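Side-chain contact in putative oxidoreductase (Yersinia pestis, PDB 3KUX), which probably catalyses an NAD(P)-dependent oxidation or reduction, on a substrate not yet identified: residues I73-P76 with P82-Q85. Residues are numbered along the deposited sequence; the frame is centred on the assembly and turned at random.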
loop_
_atom_site.group_PDB
_atom_site.type_symbol
_atom_site.label_atom_id
_atom_site.label_comp_id
_atom_site.label_asym_id
_atom_site.label_seq_id
_atom_site.Cartn_x
_atom_site.Cartn_y
_atom_site.Cartn_z
ATOM N N ILE A 73 6.377 -11.195 -4.797
ATOM C CA ILE A 73 6.222 -10.973 -6.218
ATOM C C ILE A 73 5.900 -9.514 -6.515
ATOM O O ILE A 73 4.738 -9.108 -6.476
ATOM C CB ILE A 73 5.133 -11.900 -6.789
ATOM C CG1 ILE A 73 5.507 -13.358 -6.509
ATOM C CG2 ILE A 73 4.935 -11.650 -8.279
ATOM C CD1 ILE A 73 4.376 -14.346 -6.687
ATOM N N PRO A 74 6.943 -8.715 -6.783
ATOM C CA PRO A 74 6.818 -7.313 -7.136
ATOM C C PRO A 74 7.161 -7.056 -8.600
ATOM O O PRO A 74 7.538 -5.940 -8.952
ATOM C CB PRO A 74 7.881 -6.661 -6.251
ATOM C CG PRO A 74 8.955 -7.720 -6.122
ATOM C CD PRO A 74 8.344 -9.060 -6.492
ATOM N N THR A 75 7.039 -8.079 -9.441
ATOM C CA THR A 75 7.360 -7.944 -10.862
ATOM C C THR A 75 6.269 -7.177 -11.605
ATOM O O THR A 75 5.376 -6.606 -10.978
ATOM C CB THR A 75 7.563 -9.318 -11.528
ATOM O OG1 THR A 75 6.462 -10.174 -11.202
ATOM C CG2 THR A 75 8.857 -9.963 -11.046
ATOM N N PRO A 76 6.342 -7.154 -12.947
ATOM C CA PRO A 76 5.329 -6.486 -13.770
ATOM C C PRO A 76 3.930 -7.058 -13.542
ATOM O O PRO A 76 3.775 -8.262 -13.330
ATOM C CB PRO A 76 5.794 -6.773 -15.200
ATOM C CG PRO A 76 7.260 -7.012 -15.078
ATOM C CD PRO A 76 7.441 -7.701 -13.761
ATOM N N PRO A 82 0.506 -15.784 -13.004
ATOM C CA PRO A 82 1.352 -16.934 -13.301
ATOM C C PRO A 82 2.303 -17.235 -12.143
ATOM O O PRO A 82 2.196 -18.288 -11.510
ATOM C CB PRO A 82 2.141 -16.470 -14.526
ATOM C CG PRO A 82 1.214 -15.547 -15.225
ATOM C CD PRO A 82 0.375 -14.880 -14.160
ATOM N N LEU A 83 3.218 -16.310 -11.866
ATOM C CA LEU A 83 4.205 -16.501 -10.808
ATOM C C LEU A 83 3.546 -16.889 -9.489
ATOM O O LEU A 83 3.990 -17.821 -8.814
ATOM C CB LEU A 83 5.050 -15.239 -10.621
ATOM C CG LEU A 83 5.869 -14.779 -11.831
ATOM C CD1 LEU A 83 6.649 -13.517 -11.498
ATOM C CD2 LEU A 83 6.804 -15.879 -12.310
ATOM N N ALA A 84 2.487 -16.173 -9.127
ATOM C CA ALA A 84 1.742 -16.478 -7.914
ATOM C C ALA A 84 1.262 -17.930 -7.906
ATOM O O ALA A 84 1.505 -18.663 -6.950
ATOM C CB ALA A 84 0.573 -15.521 -7.749
ATOM N N GLN A 85 0.585 -18.344 -8.971
ATOM C CA GLN A 85 0.128 -19.725 -9.081
ATOM C C GLN A 85 1.292 -20.690 -8.910
ATOM O O GLN A 85 1.269 -21.556 -8.037
ATOM C CB GLN A 85 -0.562 -19.966 -10.423
ATOM C CG GLN A 85 -1.992 -19.454 -10.481
ATOM C CD GLN A 85 -2.988 -20.421 -9.869
ATOM O OE1 GLN A 85 -3.709 -20.080 -8.928
ATOM N NE2 GLN A 85 -3.035 -21.635 -10.401
#
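With CG1 turned away from its own carbonyl carbon (chi1 -58°) and the chain then extended, Ile73 pushes CD1 against the backbone of the helix 80-89, while its other branch, CG2, is left to meet Leu83. Leu83 has the same first rotation and an extended second one (chi2 180°), which carries CD1 out from the helix toward the loop. The Ile73 methyl CD1 lies on the link between Leu83 and Ala84, 3.6 Å from Ala84 N, and has CB of both residues at 4.1 Å. The two larger side chains pass at an angle: Ile73 CG2 comes alongside the Leu83 CD1 methyl at 4.1 Å. Thr75 completes the contact, its OG1 approaching Leu83 CD1 end-on at 3.4 Å. That hydroxyl has its polar partner in Thr79, whose OG1 hydrogen-bonds to it and also to Pro76 O, within the loop leading into the helix.

The contact joins the end of strand 70-73, a central strand of the parallel Rossmann sheet, to the first turns of the helix that follows it. Leu13 of the neighbouring strand 8-13 touches both Ile73 and Leu83, and Leu110 of helix 104-116 packs on Ala84, extending the apolar layer between sheet and helices. No hydrogen bond links the two segments, so strand end and helix are held to each other here by methyl packing, with the one polar side-chain atom at its margin bonded within the connecting loop.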